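Low molecular weight phosphotyrosine protein phosphatase (Vibrio cholerae, PDB 6U1P) probably removes phosphate from phosphotyrosine in proteins, as a dimeric member of the low molecular weight tyrosine phosphatase family. Local coordinates at residues L26-K29 and I30-R34; Q77-F80 and I81-F85; D90-N93 and L94-L98; S131-F134 and Q135-L139. All coordinates share one frame; numbering follows the deposited sequence.

Interaction 1: residues L26-K29 and I30-R34; sequences LRDK and IRQKR
The flat guanidinium of Arg31 is met at its edge, in its own plane, by Asp28 OD2, one helical turn back. The carboxylate stands nearly upright against it, the two planes 81° apart, so a single oxygen faces a single nitrogen: Asp28 OD2 lies 3.1 Å from Arg31 NH2. This is a salt bridge whose hydrogen bond is weak, bent to 148° at the hydrogen. The arginine reaches it by folding at chi3 (48°), which turns the guanidinium back along the helix surface.

Alongside this bridge runs the regular i to i+4 backbone bonding of the helix; Ile30 N to Leu26 O, at 2.8 Å, is nearly straight. On the helix face turned to strand 37-43, Leu26 CB and Ile30 CD1 are 4.4 Å apart, a loose apolar contact. The helix then ends in a Schellman motif with Arg34, at positive phi, as its C-prime residue.

Helix 18-32 is the crossover of the beta-alpha-beta unit between strands 6-12 and 37-43. Leu26 packs on Val39 and Ile30 on Ile37 of strand 37-43, while Leu26 also touches Ala145, and Lys29 touches Val146, of the second subunit.

Interaction 2: residues Q77-F80 and I81-F85; sequences QQDF and IEHDF
Gln78 O takes two backbone donors from the next turn. Glu82 N comes in at 2.7 Å, nearly along the C=O axis and with a 164° angle at its hydrogen; Ile81 N adds a weak, strongly bent bond of 3.1 Å. One turn of helix 77-82 is thus closed both in the alpha and in the tighter 3-10 manner, just before His83 leaves helical geometry.

The side chains that matter are Asp79 and His83, four residues apart. They lie side by side and point the same way, the carboxylate and imidazole planes 32° apart. With chi1 near -70° in both, each CG stands beside its own backbone N and opposite the carbonyl carbon, and the imidazole edge is laid along the aspartate. Asp79 CB lies in the ring plane, 3.7 Å from His83 CD2. His83 NE2 gives a weak bond to Asp79 OD1 at 3.3 Å, while Asp79 O receives His83 N from above its carbonyl plane, 3.2 Å away.

The stronger polar ties of both residues lead elsewhere. Asp79 OD2 accepts from Thr76 N and OD1 bonds to a glycerol probably left by crystallisation; His83 ND1 pairs with Ser7 OG at the start of strand 6-12.

With NE2 serving as donor toward a carboxylate and ND1 bonded to a hydroxyl, both imidazole nitrogens have a partner, NE2 only weakly, which should limit the ring's rotation. The nearby carboxylate would probably raise the histidine's proton affinity.

Interaction 3: residues D90-N93 and L94-L98; sequences DRTN and LADLL
Asp90 O receives Leu94 N at 3.0 Å, and with this bond the first turn of helix 91-100 closes. The i to i+4 bonds that follow continue it: Ala95 N to Arg91 O is the shortest of the backbone bonds, at 2.8 Å, and Leu97 N bonds to Asn93 O.

On the outer side Thr92 and Asp96 run side by side, the methyl CG2 of Thr92 4.0 Å from Asp96 OD2. The aspartate CG, turned beside its own backbone N (chi1 -59°), lies back over the carbonyl of Thr92.

What sets the start of the helix is a capping box. Asp90 OD1, at the N-cap, takes Asn93 N in a firm 2.7 Å bond, and Asn93 OD1 accepts a weak one from Asp90 N at 3.2 Å. Beyond the box, Asp90 OD2 forms a salt bridge with Arg18, a predicted active-site residue, and Asn93 ND2 bonds to Thr13 OG1, an arrangement consistent with the cap helping to position Arg18.

The helix belongs to a beta-alpha-beta unit; Leu94 and Leu97 settle against both of its strands, touching Ala88 and Ile86 of 85-88, and Leu111 and Leu109 of 109-111.

Interaction 4: residues S131-F134 and Q135-L139; sequences SEFF and QRTAL
Two first torsions bring Phe133 and Thr137 together on successive turns of the long C-terminal alpha-helix 126-152. Phe133 has its ring carbon CG swung away from its own N (chi1 -165°), whereas Thr137 keeps OG1 beside its N (chi1 -61°) and directs the hydroxyl back toward the preceding turn. Ring and hydroxyl come within 3.5 Å, between Phe133 CE2 and Thr137 OG1, the oxygen standing obliquely to the ring.

The same hydroxyl gives a hydrogen bond to Phe133 O. That carbonyl therefore takes two donors from one residue: Thr137 N at 2.9 Å, the ordinary helical partner, and OG1. The hydroxyl of the buried Thr137 thus finds an acceptor within its own helix.

Two residues earlier, Gln135 N bonds to Ser131 O at 3.0 Å, and the extended glutamine chain passes over that carbonyl, its CG 3.3 Å from Ser131 O. Its amide end goes on to another partner, NE2 giving a hydrogen bond to Asp62 of the second subunit.

Much of this helical surface meets that subunit: Phe133 packs on its Arg129, Phe134 on its Lys55 and Thr137 on its Pro126, so both phenylalanine side chains take part in the dimer interface. The threonine hydroxyl reaches Phe133 O from above the carbonyl plane, 38° out of it, with Thr137 OG1 3.1 Å from the oxygen.

Interactions 2 and 3 are the pair that touch: Phe80 CZ packs against Leu97 CD2 at 4.0 Å, bringing helices 77-82 and 91-100 together, their contact centres 15 Å apart. Interaction 3 comes nearest to the predicted catalytic residues: the side chain of Asp90 is about 3 Å from that of Arg18, and that of Asn93 about 4 Å from that of the nucleophile Cys12; in interaction 1 the Leu26 side chain is about 12 Å from Cys12. Interaction 4 stands apart on the projecting C-terminal helix, its centre 38 Å from that of interaction 1, and Ser131 is about 8 Å, side chain to side chain, from the predicted proton donor Asp125. Interactions 1 and 4 both touch the second subunit.

Interaction 1: residues L26-K29 and I30-R34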
loop_
_atom_site.group_PDB
_atom_site.type_symbol
_atom_site.label_atom_id
_atom_site.label_comp_id
_atom_site.label_asym_id
_atom_site.label_seq_id
_atom_site.Cartn_x
_atom_site.Cartn_y
_atom_site.Cartn_z
ATOM N N LEU B 26 -15.192 -0.561 -16.244
ATOM C CA LEU B 26 -15.815 -0.978 -17.496
ATOM C C LEU B 26 -17.310 -1.194 -17.315
ATOM O O LEU B 26 -18.121 -0.671 -18.087
ATOM C CB LEU B 26 -15.158 -2.254 -18.028
ATOM C CG LEU B 26 -13.846 -1.981 -18.746
ATOM C CD1 LEU B 26 -13.106 -3.275 -19.030
ATOM C CD2 LEU B 26 -14.111 -1.222 -20.039
ATOM N N ARG B 27 -17.693 -1.939 -16.273
ATOM C CA ARG B 27 -19.106 -2.227 -16.049
ATOM C C ARG B 27 -19.930 -0.944 -16.015
ATOM O O ARG B 27 -20.981 -0.850 -16.659
ATOM C CB ARG B 27 -19.276 -3.009 -14.748
ATOM C CG ARG B 27 -20.737 -3.230 -14.369
ATOM C CD ARG B 27 -20.870 -4.210 -13.204
ATOM N NE ARG B 27 -20.345 -5.520 -13.587
ATOM C CZ ARG B 27 -19.340 -6.139 -12.971
ATOM N NH1 ARG B 27 -18.738 -5.571 -11.917
ATOM N NH2 ARG B 27 -18.927 -7.314 -13.424
ATOM N N ASP B 28 -19.430 0.068 -15.316
ATOM C CA ASP B 28 -20.131 1.341 -15.195
ATOM C C ASP B 28 -20.269 2.030 -16.548
ATOM O O ASP B 28 -21.358 2.497 -16.922
ATOM C CB ASP B 28 -19.368 2.223 -14.209
ATOM C CG ASP B 28 -19.957 3.602 -14.076
ATOM O OD1 ASP B 28 -19.839 4.406 -15.020
ATOM O OD2 ASP B 28 -20.515 3.888 -13.004
ATOM N N LYS B 29 -19.170 2.108 -17.300
ATOM C CA LYS B 29 -19.241 2.798 -18.581
ATOM C C LYS B 29 -20.106 2.024 -19.556
ATOM O O LYS B 29 -20.795 2.625 -20.391
ATOM C CB LYS B 29 -17.837 3.035 -19.131
ATOM C CG LYS B 29 -16.980 3.854 -18.165
ATOM C CD LYS B 29 -15.997 4.729 -18.885
ATOM C CE LYS B 29 -15.536 5.856 -17.992
ATOM N NZ LYS B 29 -16.651 6.384 -17.139
ATOM N N ILE B 30 -20.112 0.697 -19.444
ATOM C CA ILE B 30 -21.022 -0.090 -20.264
ATOM C C ILE B 30 -22.459 0.271 -19.923
ATOM O O ILE B 30 -23.293 0.490 -20.812
ATOM C CB ILE B 30 -20.747 -1.592 -20.073
ATOM C CG1 ILE B 30 -19.425 -1.973 -20.737
ATOM C CG2 ILE B 30 -21.881 -2.414 -20.644
ATOM C CD1 ILE B 30 -18.812 -3.236 -20.199
ATOM N N ARG B 31 -22.751 0.421 -18.634
ATOM C CA ARG B 31 -24.122 0.700 -18.243
ATOM C C ARG B 31 -24.529 2.117 -18.631
ATOM O O ARG B 31 -25.696 2.346 -18.965
ATOM C CB ARG B 31 -24.276 0.469 -16.740
ATOM C CG ARG B 31 -25.619 0.846 -16.163
ATOM C CD ARG B 31 -25.501 1.173 -14.679
ATOM N NE ARG B 31 -24.393 2.085 -14.382
ATOM C CZ ARG B 31 -24.499 3.411 -14.358
ATOM N NH1 ARG B 31 -25.667 3.987 -14.621
ATOM N NH2 ARG B 31 -23.437 4.160 -14.075
ATOM N N GLN B 32 -23.578 3.061 -18.645
ATOM C CA GLN B 32 -23.877 4.409 -19.114
ATOM C C GLN B 32 -24.231 4.409 -20.597
ATOM O O GLN B 32 -25.145 5.128 -21.017
ATOM C CB GLN B 32 -22.703 5.345 -18.842
ATOM C CG GLN B 32 -22.856 6.151 -17.548
ATOM C CD GLN B 32 -21.598 6.925 -17.164
ATOM O OE1 GLN B 32 -21.309 7.116 -15.977
ATOM N NE2 GLN B 32 -20.849 7.381 -18.169
ATOM N N LYS B 33 -23.568 3.563 -21.391
ATOM C CA LYS B 33 -23.794 3.510 -22.828
ATOM C C LYS B 33 -24.805 2.442 -23.212
ATOM O O LYS B 33 -25.003 2.196 -24.405
ATOM C CB LYS B 33 -22.472 3.277 -23.559
ATOM C CG LYS B 33 -21.466 4.417 -23.401
ATOM C CD LYS B 33 -21.583 5.442 -24.523
ATOM C CE LYS B 33 -20.365 6.358 -24.548
ATOM N NZ LYS B 33 -19.221 5.731 -25.265
ATOM N N ARG B 34 -25.434 1.808 -22.222
ATOM C CA ARG B 34 -26.412 0.738 -22.413
ATOM C C ARG B 34 -25.955 -0.269 -23.466
ATOM O O ARG B 34 -26.696 -0.628 -24.384
ATOM C CB ARG B 34 -27.781 1.321 -22.768
ATOM C CG ARG B 34 -28.703 1.529 -21.570
ATOM C CD ARG B 34 -29.769 2.588 -21.849
ATOM N NE ARG B 34 -30.031 2.721 -23.278
ATOM C CZ ARG B 34 -31.055 2.156 -23.901
ATOM N NH1 ARG B 34 -31.924 1.425 -23.222
ATOM N NH2 ARG B 34 -31.206 2.322 -25.204
#

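Interaction 2: residues Q77-F80 and I81-F85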
loop_
_atom_site.group_PDB
_atom_site.type_symbol
_atom_site.label_atom_id
_atom_site.label_comp_id
_atom_site.label_asym_id
_atom_site.label_seq_id
_atom_site.Cartn_x
_atom_site.Cartn_y
_atom_site.Cartn_z
ATOM N N GLN B 77 -9.055 -22.444 -18.159
ATOM C CA GLN B 77 -9.023 -22.763 -19.584
ATOM C C GLN B 77 -10.327 -22.370 -20.271
ATOM O O GLN B 77 -10.311 -21.851 -21.395
ATOM C CB GLN B 77 -8.728 -24.250 -19.778
ATOM C CG GLN B 77 -7.248 -24.589 -19.737
ATOM C CD GLN B 77 -6.461 -23.812 -20.777
ATOM O OE1 GLN B 77 -6.888 -23.686 -21.928
ATOM N NE2 GLN B 77 -5.312 -23.276 -20.375
ATOM N N GLN B 78 -11.462 -22.566 -19.588
ATOM C CA GLN B 78 -12.756 -22.171 -20.138
ATOM C C GLN B 78 -12.834 -20.674 -20.414
ATOM O O GLN B 78 -13.606 -20.244 -21.281
ATOM C CB GLN B 78 -13.881 -22.589 -19.194
ATOM C CG GLN B 78 -15.231 -22.730 -19.878
ATOM C CD GLN B 78 -15.259 -23.864 -20.884
ATOM O OE1 GLN B 78 -14.352 -24.690 -20.933
ATOM N NE2 GLN B 78 -16.305 -23.906 -21.698
ATOM N N ASP B 79 -12.062 -19.867 -19.681
ATOM C CA ASP B 79 -12.061 -18.427 -19.912
ATOM C C ASP B 79 -11.609 -18.093 -21.334
ATOM O O ASP B 79 -12.143 -17.165 -21.957
ATOM C CB ASP B 79 -11.169 -17.726 -18.882
ATOM C CG ASP B 79 -11.798 -17.674 -17.486
ATOM O OD1 ASP B 79 -13.036 -17.540 -17.369
ATOM O OD2 ASP B 79 -11.046 -17.770 -16.497
ATOM N N PHE B 80 -10.617 -18.825 -21.858
ATOM C CA PHE B 80 -10.144 -18.571 -23.221
ATOM C C PHE B 80 -11.194 -18.923 -24.273
ATOM O O PHE B 80 -11.187 -18.350 -25.369
ATOM C CB PHE B 80 -8.864 -19.358 -23.498
ATOM C CG PHE B 80 -7.732 -19.017 -22.570
ATOM C CD1 PHE B 80 -7.207 -17.733 -22.544
ATOM C CD2 PHE B 80 -7.187 -19.980 -21.733
ATOM C CE1 PHE B 80 -6.162 -17.413 -21.690
ATOM C CE2 PHE B 80 -6.148 -19.671 -20.879
ATOM C CZ PHE B 80 -5.636 -18.382 -20.852
ATOM N N ILE B 81 -12.097 -19.847 -23.965
ATOM C CA ILE B 81 -13.158 -20.203 -24.895
ATOM C C ILE B 81 -14.382 -19.324 -24.697
ATOM O O ILE B 81 -14.935 -18.783 -25.661
ATOM C CB ILE B 81 -13.524 -21.693 -24.729
ATOM C CG1 ILE B 81 -12.272 -22.577 -24.801
ATOM C CG2 ILE B 81 -14.562 -22.100 -25.760
ATOM C CD1 ILE B 81 -12.419 -23.896 -24.082
ATOM N N GLU B 82 -14.797 -19.142 -23.441
ATOM C CA GLU B 82 -16.082 -18.506 -23.171
ATOM C C GLU B 82 -16.053 -17.008 -23.449
ATOM O O GLU B 82 -17.085 -16.431 -23.818
ATOM C CB GLU B 82 -16.503 -18.782 -21.727
ATOM C CG GLU B 82 -17.928 -18.343 -21.385
ATOM C CD GLU B 82 -18.942 -19.490 -21.436
ATOM O OE1 GLU B 82 -18.530 -20.672 -21.471
ATOM O OE2 GLU B 82 -20.160 -19.203 -21.430
ATOM N N HIS B 83 -14.893 -16.368 -23.301
ATOM C CA HIS B 83 -14.792 -14.917 -23.388
ATOM C C HIS B 83 -14.420 -14.476 -24.799
ATOM O O HIS B 83 -13.635 -15.125 -25.497
ATOM C CB HIS B 83 -13.752 -14.395 -22.404
ATOM C CG HIS B 83 -14.173 -14.485 -20.971
ATOM N ND1 HIS B 83 -15.270 -13.815 -20.473
ATOM C CD2 HIS B 83 -13.640 -15.160 -19.927
ATOM C CE1 HIS B 83 -15.386 -14.062 -19.179
ATOM N NE2 HIS B 83 -14.409 -14.875 -18.823
ATOM N N ASP B 84 -14.969 -13.330 -25.201
ATOM C CA ASP B 84 -14.714 -12.829 -26.548
ATOM C C ASP B 84 -13.393 -12.076 -26.639
ATOM O O ASP B 84 -12.626 -12.302 -27.582
ATOM C CB ASP B 84 -15.875 -11.954 -26.985
ATOM C CG ASP B 84 -17.201 -12.639 -26.782
ATOM O OD1 ASP B 84 -18.118 -11.980 -26.259
ATOM O OD2 ASP B 84 -17.331 -13.834 -27.157
ATOM N N PHE B 85 -13.089 -11.195 -25.673
ATOM C CA PHE B 85 -11.754 -10.616 -25.605
ATOM C C PHE B 85 -11.267 -10.572 -24.170
ATOM O O PHE B 85 -12.044 -10.461 -23.220
ATOM C CB PHE B 85 -11.637 -9.197 -26.180
ATOM C CG PHE B 85 -12.545 -8.917 -27.333
ATOM C CD1 PHE B 85 -12.366 -9.564 -28.545
ATOM C CD2 PHE B 85 -13.543 -7.969 -27.225
ATOM C CE1 PHE B 85 -13.197 -9.300 -29.616
ATOM C CE2 PHE B 85 -14.368 -7.692 -28.294
ATOM C CZ PHE B 85 -14.196 -8.359 -29.495
#

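Interaction 3: residues D90-N93 and L94-L98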
loop_
_atom_site.group_PDB
_atom_site.type_symbol
_atom_site.label_atom_id
_atom_site.label_comp_id
_atom_site.label_asym_id
_atom_site.label_seq_id
_atom_site.Cartn_x
_atom_site.Cartn_y
_atom_site.Cartn_z
ATOM N N ASP B 90 -0.324 -5.665 -17.997
ATOM C CA ASP B 90 1.060 -5.362 -18.306
ATOM C C ASP B 90 1.588 -6.502 -19.153
ATOM O O ASP B 90 0.913 -7.518 -19.348
ATOM C CB ASP B 90 1.897 -5.123 -17.026
ATOM C CG ASP B 90 2.043 -6.371 -16.137
ATOM O OD1 ASP B 90 2.191 -7.510 -16.654
ATOM O OD2 ASP B 90 2.032 -6.200 -14.897
ATOM N N ARG B 91 2.810 -6.330 -19.650
ATOM C CA ARG B 91 3.350 -7.303 -20.593
ATOM C C ARG B 91 3.551 -8.660 -19.936
ATOM O O ARG B 91 3.276 -9.702 -20.547
ATOM C CB ARG B 91 4.658 -6.786 -21.183
ATOM C CG ARG B 91 4.434 -5.738 -22.241
ATOM C CD ARG B 91 5.738 -5.157 -22.758
ATOM N NE ARG B 91 5.472 -3.947 -23.525
ATOM C CZ ARG B 91 4.840 -3.919 -24.696
ATOM N NH1 ARG B 91 4.406 -5.042 -25.253
ATOM N NH2 ARG B 91 4.642 -2.762 -25.316
ATOM N N THR B 92 3.986 -8.666 -18.675
ATOM C CA THR B 92 4.148 -9.922 -17.956
ATOM C C THR B 92 2.829 -10.689 -17.896
ATOM O O THR B 92 2.807 -11.917 -18.047
ATOM C CB THR B 92 4.684 -9.640 -16.550
ATOM O OG1 THR B 92 5.895 -8.873 -16.650
ATOM C CG2 THR B 92 4.949 -10.943 -15.792
ATOM N N ASN B 93 1.715 -9.976 -17.711
ATOM C CA ASN B 93 0.411 -10.628 -17.734
ATOM C C ASN B 93 0.108 -11.192 -19.119
ATOM O O ASN B 93 -0.349 -12.334 -19.256
ATOM C CB ASN B 93 -0.675 -9.632 -17.320
ATOM C CG ASN B 93 -0.476 -9.099 -15.911
ATOM O OD1 ASN B 93 -0.600 -7.897 -15.668
ATOM N ND2 ASN B 93 -0.176 -9.998 -14.974
ATOM N N LEU B 94 0.360 -10.395 -20.159
ATOM C CA LEU B 94 0.079 -10.828 -21.517
ATOM C C LEU B 94 0.895 -12.054 -21.889
ATOM O O LEU B 94 0.407 -12.923 -22.619
ATOM C CB LEU B 94 0.354 -9.685 -22.493
ATOM C CG LEU B 94 0.095 -9.973 -23.971
ATOM C CD1 LEU B 94 -1.397 -10.051 -24.244
ATOM C CD2 LEU B 94 0.744 -8.899 -24.810
ATOM N N ALA B 95 2.127 -12.145 -21.383
ATOM C CA ALA B 95 2.975 -13.294 -21.679
ATOM C C ALA B 95 2.447 -14.558 -21.016
ATOM O O ALA B 95 2.370 -15.617 -21.650
ATOM C CB ALA B 95 4.408 -13.011 -21.231
ATOM N N ASP B 96 2.076 -14.470 -19.737
ATOM C CA ASP B 96 1.630 -15.664 -19.029
ATOM C C ASP B 96 0.314 -16.206 -19.582
ATOM O O ASP B 96 0.110 -17.427 -19.592
ATOM C CB ASP B 96 1.532 -15.364 -17.537
ATOM C CG ASP B 96 2.862 -14.925 -16.958
ATOM O OD1 ASP B 96 3.898 -15.191 -17.610
ATOM O OD2 ASP B 96 2.875 -14.311 -15.867
ATOM N N LEU B 97 -0.572 -15.337 -20.076
ATOM C CA LEU B 97 -1.790 -15.837 -20.708
ATOM C C LEU B 97 -1.466 -16.494 -22.047
ATOM O O LEU B 97 -1.963 -17.584 -22.350
ATOM C CB LEU B 97 -2.804 -14.706 -20.893
ATOM C CG LEU B 97 -3.446 -14.119 -19.629
ATOM C CD1 LEU B 97 -4.336 -12.932 -19.980
ATOM C CD2 LEU B 97 -4.235 -15.171 -18.853
ATOM N N LEU B 98 -0.635 -15.841 -22.863
ATOM C CA LEU B 98 -0.200 -16.451 -24.121
ATOM C C LEU B 98 0.493 -17.781 -23.867
ATOM O O LEU B 98 0.333 -18.735 -24.636
ATOM C CB LEU B 98 0.747 -15.508 -24.868
ATOM C CG LEU B 98 0.215 -14.250 -25.560
ATOM C CD1 LEU B 98 1.363 -13.268 -25.788
ATOM C CD2 LEU B 98 -0.483 -14.594 -26.883
#

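Interaction 4: residues S131-F134 and Q135-L139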
loop_
_atom_site.group_PDB
_atom_site.type_symbol
_atom_site.label_atom_id
_atom_site.label_comp_id
_atom_site.label_asym_id
_atom_site.label_seq_id
_atom_site.Cartn_x
_atom_site.Cartn_y
_atom_site.Cartn_z
ATOM N N SER B 131 5.613 -1.559 -2.208
ATOM C CA SER B 131 6.728 -2.211 -1.531
ATOM C C SER B 131 8.002 -1.397 -1.634
ATOM O O SER B 131 8.747 -1.281 -0.653
ATOM C CB SER B 131 6.953 -3.607 -2.102
ATOM O OG SER B 131 5.953 -4.492 -1.642
ATOM N N GLU B 132 8.287 -0.846 -2.817
ATOM C CA GLU B 132 9.461 0.010 -2.956
ATOM C C GLU B 132 9.426 1.146 -1.949
ATOM O O GLU B 132 10.444 1.471 -1.328
ATOM C CB GLU B 132 9.555 0.560 -4.375
ATOM C CG GLU B 132 9.968 -0.482 -5.420
ATOM C CD GLU B 132 10.337 0.143 -6.753
ATOM O OE1 GLU B 132 11.415 -0.186 -7.298
ATOM O OE2 GLU B 132 9.547 0.975 -7.247
ATOM N N PHE B 133 8.258 1.747 -1.737
ATOM C CA PHE B 133 8.316 2.896 -0.863
ATOM C C PHE B 133 8.469 2.493 0.603
ATOM O O PHE B 133 9.183 3.178 1.352
ATOM C CB PHE B 133 7.119 3.816 -1.038
ATOM C CG PHE B 133 7.357 5.146 -0.413
ATOM C CD1 PHE B 133 8.214 6.059 -1.029
ATOM C CD2 PHE B 133 6.842 5.447 0.843
ATOM C CE1 PHE B 133 8.505 7.271 -0.426
ATOM C CE2 PHE B 133 7.116 6.667 1.445
ATOM C CZ PHE B 133 7.946 7.576 0.816
ATOM N N PHE B 134 7.865 1.370 1.013
ATOM C CA PHE B 134 8.033 0.885 2.384
ATOM C C PHE B 134 9.493 0.546 2.668
ATOM O O PHE B 134 9.997 0.798 3.768
ATOM C CB PHE B 134 7.130 -0.328 2.639
ATOM C CG PHE B 134 5.716 0.045 3.030
ATOM C CD1 PHE B 134 4.781 0.414 2.072
ATOM C CD2 PHE B 134 5.333 0.052 4.351
ATOM C CE1 PHE B 134 3.506 0.787 2.439
ATOM C CE2 PHE B 134 4.052 0.409 4.716
ATOM C CZ PHE B 134 3.138 0.774 3.768
ATOM N N GLN B 135 10.164 -0.026 1.662
ATOM C CA GLN B 135 11.599 -0.396 1.780
ATOM C C GLN B 135 12.423 0.890 1.921
ATOM O O GLN B 135 13.425 0.873 2.662
ATOM C CB GLN B 135 12.044 -1.205 0.562
ATOM C CG GLN B 135 11.479 -2.618 0.529
ATOM C CD GLN B 135 11.797 -3.329 -0.764
ATOM O OE1 GLN B 135 12.272 -2.729 -1.725
ATOM N NE2 GLN B 135 11.535 -4.626 -0.796
ATOM N N ARG B 136 12.005 1.954 1.228
ATOM C CA ARG B 136 12.705 3.265 1.290
ATOM C C ARG B 136 12.498 3.864 2.685
ATOM O O ARG B 136 13.454 4.455 3.224
ATOM C CB ARG B 136 12.179 4.204 0.201
ATOM C CG ARG B 136 12.521 3.767 -1.216
ATOM C CD ARG B 136 12.958 4.928 -2.091
ATOM N NE ARG B 136 13.710 4.490 -3.258
ATOM C CZ ARG B 136 14.376 5.301 -4.072
ATOM N NH1 ARG B 136 14.534 6.575 -3.754
ATOM N NH2 ARG B 136 14.880 4.837 -5.201
ATOM N N THR B 137 11.289 3.711 3.236
ATOM C CA THR B 137 10.969 4.231 4.593
ATOM C C THR B 137 11.876 3.535 5.612
ATOM O O THR B 137 12.455 4.237 6.466
ATOM C CB THR B 137 9.485 4.032 4.926
ATOM O OG1 THR B 137 8.715 4.764 3.973
ATOM C CG2 THR B 137 9.131 4.484 6.326
ATOM N N ALA B 138 11.987 2.206 5.517
ATOM C CA ALA B 138 12.832 1.436 6.414
ATOM C C ALA B 138 14.235 2.019 6.454
ATOM O O ALA B 138 14.776 2.267 7.535
ATOM C CB ALA B 138 12.866 -0.025 5.979
ATOM N N LEU B 139 14.817 2.306 5.285
ATOM C CA LEU B 139 16.193 2.811 5.265
ATOM C C LEU B 139 16.292 4.169 5.944
ATOM O O LEU B 139 17.204 4.398 6.750
ATOM C CB LEU B 139 16.724 2.912 3.830
ATOM C CG LEU B 139 16.885 1.627 3.013
ATOM C CD1 LEU B 139 17.212 1.956 1.558
ATOM C CD2 LEU B 139 17.993 0.767 3.630
#